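Putative polyketide cyclase (Silicibacter sp. TM1040, PDB 3F8H) is of unknown function but has a SnoaL-like fold and probably binds a small organic molecule in the pocket of its cone. Local coordinates at residues Gly38-Leu43 against Val58-Phe63; Ala48-Glu53 against Ile132-Thr137. All coordinates share one frame; numbering follows the deposited sequence. Where two conformers were deposited one is given.

Running from the N terminus, helix 36-40 ends in a turn, and strand 47-50 and strand 55-58 follow before helix 60-73 begins. Interaction 1 closes this short loop. Interaction 2 reaches much further: 48-53 lies within that loop, yet its partner 132-137 comes beyond helix 60-73 and three further strands, so the two contacts cross along the chain. Interaction 1 ties the turn after helix 36-40 to helix 60-73, and interaction 2 pairs strands 47-50 and 131-139 in the sheet. Direct contacts join these layers: the Phe63 ring packs on that of His49, Leu43 CD2 lies 3.7 Å from Ile132 CB, and Cys42 O probably accepts a hydrogen bond from Ile132 N.

Interaction 1: Gly38-Leu43 against Val58-Phe63; sequences GMLACL and VGKEKF
An apolar contact, with a lysine laid across its rim, joins the end of helix 36-40 and the turn after it to the first turn of helix 60-73. Phe63 is its centre. A chi1 of -161° swings the Phe63 ring away from its own backbone N and in among three side chains. Leu43 CD1 sits over one face in a CH-pi contact, 3.8 Å from the ring centroid and displaced toward the rim. Met39, a selenomethionine bent at its last torsion, brings CE to the ring edge, 4.0 Å from Phe63 CE1, while Leu40 CD2 approaches Phe63 CD1 obliquely at 3.9 Å. Lys60, extended beyond CG, reaches across to the turn, its CE 3.1 Å from Leu40 O and 3.0 Å from Leu43 O. Its NZ reaches Leu43 O through a water, which accepts from NZ at 2.8 Å and donates to Leu43 O. Leu40 O already accepts the backbone N-H of Leu43, closing a type I turn. Tyr27 of helix 23-33 touches both Met39 and Phe63. Helices packed this way beside a curved sheet are characteristic of the SnoaL-like alpha+beta cone; diols, probably from the crystallisation liquor, lie beside Met39 and may mark its pocket.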
loop_
_atom_site.group_PDB
_atom_site.type_symbol
_atom_site.label_atom_id
_atom_site.label_comp_id
_atom_site.label_asym_id
_atom_site.label_seq_id
_atom_site.Cartn_x
_atom_site.Cartn_y
_atom_site.Cartn_z
ATOM N N GLY A 38 -8.543 1.844 -22.146
ATOM C CA GLY A 38 -9.180 2.676 -21.139
ATOM C C GLY A 38 -8.215 3.044 -20.034
ATOM O O GLY A 38 -8.243 4.155 -19.502
HETATM N N MSE A 39 -7.330 2.117 -19.697
HETATM C CA MSE A 39 -6.318 2.371 -18.639
HETATM C C MSE A 39 -5.295 3.371 -19.116
HETATM O O MSE A 39 -4.929 4.339 -18.420
HETATM C CB MSE A 39 -5.601 1.080 -18.257
HETATM C CG MSE A 39 -6.508 0.070 -17.637
HETATM SE SE MSE A 39 -5.639 -1.700 -17.430
HETATM C CE MSE A 39 -4.433 -1.212 -16.021
ATOM N N LEU A 40 -4.855 3.166 -20.352
ATOM C CA LEU A 40 -3.823 4.017 -20.926
ATOM C C LEU A 40 -4.278 5.457 -21.025
ATOM O O LEU A 40 -3.496 6.409 -20.834
ATOM C CB LEU A 40 -3.384 3.493 -22.310
ATOM C CG LEU A 40 -2.552 2.218 -22.244
ATOM C CD1 LEU A 40 -2.536 1.505 -23.612
ATOM C CD2 LEU A 40 -1.148 2.547 -21.713
ATOM N N ALA A 41 -5.558 5.590 -21.300
ATOM C CA ALA A 41 -6.196 6.894 -21.459
ATOM C C ALA A 41 -6.224 7.708 -20.128
ATOM O O ALA A 41 -6.377 8.935 -20.105
ATOM C CB ALA A 41 -7.648 6.717 -22.045
ATOM N N CYS A 42 -6.071 6.996 -19.031
ATOM C CA CYS A 42 -6.075 7.598 -17.689
ATOM C C CYS A 42 -4.710 8.115 -17.268
ATOM O O CYS A 42 -4.553 8.775 -16.233
ATOM C CB CYS A 42 -6.486 6.558 -16.654
ATOM S SG CYS A 42 -8.208 6.134 -16.731
ATOM N N LEU A 43 -3.714 7.785 -18.075
ATOM C CA LEU A 43 -2.334 8.117 -17.763
ATOM C C LEU A 43 -1.728 9.262 -18.541
ATOM O O LEU A 43 -2.029 9.472 -19.711
ATOM C CB LEU A 43 -1.439 6.900 -18.026
ATOM C CG LEU A 43 -1.927 5.551 -17.535
ATOM C CD1 LEU A 43 -0.927 4.526 -17.946
ATOM C CD2 LEU A 43 -2.180 5.475 -15.986
ATOM N N VAL A 58 8.752 4.372 -17.281
ATOM C CA VAL A 58 8.128 5.632 -17.623
ATOM C C VAL A 58 7.479 5.633 -18.992
ATOM O O VAL A 58 8.078 5.235 -19.985
ATOM C CB VAL A 58 9.190 6.757 -17.602
ATOM C CG1 VAL A 58 8.616 8.040 -18.162
ATOM C CG2 VAL A 58 9.769 6.962 -16.159
ATOM N N GLY A 59 6.235 6.079 -19.038
ATOM C CA GLY A 59 5.575 6.279 -20.325
ATOM C C GLY A 59 4.574 5.197 -20.670
ATOM O O GLY A 59 4.575 4.117 -20.117
ATOM N N LYS A 60 3.767 5.522 -21.667
ATOM C CA LYS A 60 2.677 4.666 -22.088
ATOM C C LYS A 60 3.094 3.459 -22.895
ATOM O O LYS A 60 2.423 2.460 -22.845
ATOM C CB LYS A 60 1.609 5.470 -22.849
ATOM C CG LYS A 60 0.840 6.521 -22.000
ATOM C CD LYS A 60 -0.248 7.097 -22.895
ATOM C CE LYS A 60 -1.210 8.018 -22.204
ATOM N NZ LYS A 60 -2.192 8.482 -23.198
ATOM N N GLU A 61 4.187 3.557 -23.644
ATOM C CA GLU A 61 4.704 2.393 -24.409
ATOM C C GLU A 61 5.106 1.273 -23.469
ATOM O O GLU A 61 4.717 0.099 -23.654
ATOM C CB GLU A 61 5.834 2.776 -25.343
ATOM C CG GLU A 61 5.340 3.705 -26.457
ATOM C CD GLU A 61 6.477 4.182 -27.355
ATOM O OE1 GLU A 61 7.470 3.444 -27.453
ATOM O OE2 GLU A 61 6.371 5.277 -27.967
ATOM N N LYS A 62 5.837 1.638 -22.419
ATOM C CA LYS A 62 6.229 0.657 -21.389
ATOM C C LYS A 62 4.998 0.090 -20.667
ATOM O O LYS A 62 4.909 -1.090 -20.363
ATOM C CB LYS A 62 7.147 1.290 -20.356
ATOM C CG LYS A 62 8.572 1.578 -20.875
ATOM C CD LYS A 62 9.473 0.388 -20.651
ATOM C CE LYS A 62 10.917 0.701 -21.031
ATOM N NZ LYS A 62 10.982 1.124 -22.478
ATOM N N PHE A 63 4.040 0.954 -20.388
ATOM C CA PHE A 63 2.867 0.528 -19.638
ATOM C C PHE A 63 2.034 -0.453 -20.466
ATOM O O PHE A 63 1.546 -1.441 -19.949
ATOM C CB PHE A 63 2.017 1.712 -19.159
ATOM C CG PHE A 63 1.076 1.363 -18.035
ATOM C CD1 PHE A 63 -0.218 0.941 -18.295
ATOM C CD2 PHE A 63 1.481 1.491 -16.724
ATOM C CE1 PHE A 63 -1.071 0.607 -17.274
ATOM C CE2 PHE A 63 0.613 1.155 -15.673
ATOM C CZ PHE A 63 -0.666 0.717 -15.966
HETATM O O HOH W 1 -3.403 10.416 -21.619
#

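Interaction 2: Ala48-Glu53 against Ile132-Thr137; sequences AHHVNE and ITRVTT
Three backbone hydrogen bonds join Ala48 and His50 to Thr133 and Val135, pairing strand 47-50 in parallel with strand 131-139. Ala48 N donates to Thr133 O at 2.9 Å. Val135 N returns a bond to Ala48 O at 3.1 Å, and farther on His50 N reaches Val135 O at 3.0 Å. Arg134 CA adds a CH contact to Ala48 O at 3.2 Å. The Arg134 guanidinium makes salt bridges through NH2 to Asp126 on strand 115-128 and to Glu95 of the second subunit. Its NH1 donates to Thr136 OG1 at 3.0 Å, a bond lying in the guanidinium plane that helps fix the rotation of the group. Where 48-53 turns its corner, a water that accepts from Thr137 N and probably donates to His50 O spans the strands.

On the sheet face that carries Ala48, Arg134 and Thr136, the His50 ring meets the aliphatic part of the arginine. Arg134 CD lies over one ring face, 4.0 Å from the centroid, and the bend at chi3 (64°) turns the guanidinium off at 73° to the ring. Thr136 OG1 comes 3.5 Å from His50 CB. A leucine in place of Arg134 would probably leave Asp126 and Glu95 of the second subunit without their positive partner, and Thr136 OG1 without its donor. On the other face, the His49 ring is edge-to-face with Phe66, and Val135 O lies at its ring edge. Neutral backbone bonds thus set the strand pairing, while one arginine, its charge probably balanced by two carboxylates, ties this face of the sheet to the second subunit through Glu95.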
loop_
_atom_site.group_PDB
_atom_site.type_symbol
_atom_site.label_atom_id
_atom_site.label_comp_id
_atom_site.label_asym_id
_atom_site.label_seq_id
_atom_site.Cartn_x
_atom_site.Cartn_y
_atom_site.Cartn_z
ATOM N N ALA A 48 5.043 7.483 -14.446
ATOM C CA ALA A 48 6.042 6.721 -13.760
ATOM C C ALA A 48 5.389 5.581 -13.018
ATOM O O ALA A 48 4.740 5.768 -11.989
ATOM C CB ALA A 48 6.890 7.605 -12.794
ATOM N N HIS A 49 5.646 4.379 -13.547
ATOM C CA HIS A 49 5.160 3.124 -13.010
ATOM C C HIS A 49 6.269 2.517 -12.166
ATOM O O HIS A 49 7.305 2.046 -12.643
ATOM C CB HIS A 49 4.719 2.222 -14.135
ATOM C CG HIS A 49 4.264 0.867 -13.699
ATOM N ND1 HIS A 49 4.367 -0.239 -14.524
ATOM C CD2 HIS A 49 3.709 0.428 -12.547
ATOM C CE1 HIS A 49 3.873 -1.291 -13.905
ATOM N NE2 HIS A 49 3.484 -0.919 -12.695
ATOM N N HIS A 50 6.038 2.604 -10.868
ATOM C CA HIS A 50 7.018 2.161 -9.872
ATOM C C HIS A 50 6.839 0.690 -9.593
ATOM O O HIS A 50 6.025 0.306 -8.773
ATOM C CB HIS A 50 6.891 2.956 -8.564
ATOM C CG HIS A 50 7.314 4.389 -8.687
ATOM N ND1 HIS A 50 8.247 4.967 -7.852
ATOM C CD2 HIS A 50 6.945 5.355 -9.557
ATOM C CE1 HIS A 50 8.423 6.228 -8.195
ATOM N NE2 HIS A 50 7.638 6.496 -9.221
ATOM N N VAL A 51 7.619 -0.120 -10.289
ATOM C CA VAL A 51 7.566 -1.575 -10.081
ATOM C C VAL A 51 8.360 -1.806 -8.796
ATOM O O VAL A 51 7.938 -2.489 -7.856
ATOM C CB VAL A 51 8.090 -2.330 -11.283
ATOM C CG1 VAL A 51 8.203 -3.823 -10.941
ATOM C CG2 VAL A 51 7.125 -2.070 -12.491
ATOM N N ASN A 52 9.478 -1.110 -8.773
ATOM C CA ASN A 52 10.328 -0.979 -7.573
ATOM C C ASN A 52 11.354 0.146 -7.748
ATOM O O ASN A 52 11.481 0.714 -8.847
ATOM C CB ASN A 52 11.006 -2.290 -7.190
ATOM C CG ASN A 52 11.919 -2.788 -8.228
ATOM O OD1 ASN A 52 12.927 -2.134 -8.582
ATOM N ND2 ASN A 52 11.616 -3.986 -8.730
ATOM N N GLU A 53 12.059 0.458 -6.669
ATOM C CA GLU A 53 12.999 1.626 -6.658
ATOM C C GLU A 53 13.973 1.603 -7.799
ATOM O O GLU A 53 14.283 2.621 -8.422
ATOM C CB GLU A 53 13.785 1.756 -5.326
ATOM C CG GLU A 53 12.983 2.495 -4.227
ATOM C CD GLU A 53 13.686 2.483 -2.853
ATOM O OE1 GLU A 53 14.931 2.648 -2.792
ATOM O OE2 GLU A 53 12.971 2.330 -1.835
ATOM N N ILE A 132 -3.090 10.313 -14.327
ATOM C CA ILE A 132 -2.179 9.600 -13.438
ATOM C C ILE A 132 -0.746 9.771 -13.898
ATOM O O ILE A 132 -0.401 9.407 -15.018
ATOM C CB ILE A 132 -2.511 8.106 -13.370
ATOM C CG1 ILE A 132 -3.899 7.914 -12.736
ATOM C CG2 ILE A 132 -1.397 7.359 -12.563
ATOM C CD1 ILE A 132 -4.490 6.488 -12.964
ATOM N N THR A 133 0.088 10.338 -13.035
ATOM C CA THR A 133 1.494 10.577 -13.370
ATOM C C THR A 133 2.442 9.617 -12.655
ATOM O O THR A 133 3.662 9.561 -12.919
ATOM C CB THR A 133 1.924 12.018 -13.015
ATOM O OG1 THR A 133 1.777 12.218 -11.608
ATOM C CG2 THR A 133 1.094 13.085 -13.824
ATOM N N ARG A 134 1.867 8.930 -11.690
ATOM C CA ARG A 134 2.565 7.878 -10.952
ATOM C C ARG A 134 1.610 6.860 -10.389
ATOM O O ARG A 134 0.540 7.194 -9.880
ATOM C CB ARG A 134 3.339 8.426 -9.753
ATOM C CG ARG A 134 3.776 7.230 -8.920
ATOM C CD ARG A 134 4.463 7.563 -7.688
ATOM N NE ARG A 134 3.681 8.301 -6.693
ATOM C CZ ARG A 134 3.208 7.798 -5.552
ATOM N NH1 ARG A 134 3.363 6.516 -5.216
ATOM N NH2 ARG A 134 2.573 8.613 -4.736
ATOM N N VAL A 135 2.081 5.628 -10.442
ATOM C CA VAL A 135 1.370 4.435 -9.987
ATOM C C VAL A 135 2.307 3.512 -9.231
ATOM O O VAL A 135 3.334 3.117 -9.774
ATOM C CB VAL A 135 0.863 3.573 -11.192
ATOM C CG1 VAL A 135 0.369 2.217 -10.713
ATOM C CG2 VAL A 135 -0.201 4.280 -11.981
ATOM N N THR A 136 1.953 3.199 -7.990
ATOM C CA THR A 136 2.680 2.213 -7.164
ATOM C C THR A 136 1.651 1.272 -6.563
ATOM O O THR A 136 0.631 1.697 -6.097
ATOM C CB THR A 136 3.529 2.787 -5.993
ATOM O OG1 THR A 136 4.258 3.958 -6.404
ATOM C CG2 THR A 136 4.521 1.729 -5.561
ATOM N N THR A 137 1.944 -0.025 -6.599
ATOM C CA THR A 137 1.027 -1.051 -6.095
ATOM C C THR A 137 1.738 -1.980 -5.160
ATOM O O THR A 137 2.888 -2.366 -5.385
ATOM C CB THR A 137 0.357 -1.774 -7.261
ATOM O OG1 THR A 137 -0.491 -0.824 -7.955
ATOM C CG2 THR A 137 -0.505 -2.949 -6.759
HETATM O O HOH W 2 3.939 -1.295 -8.454
#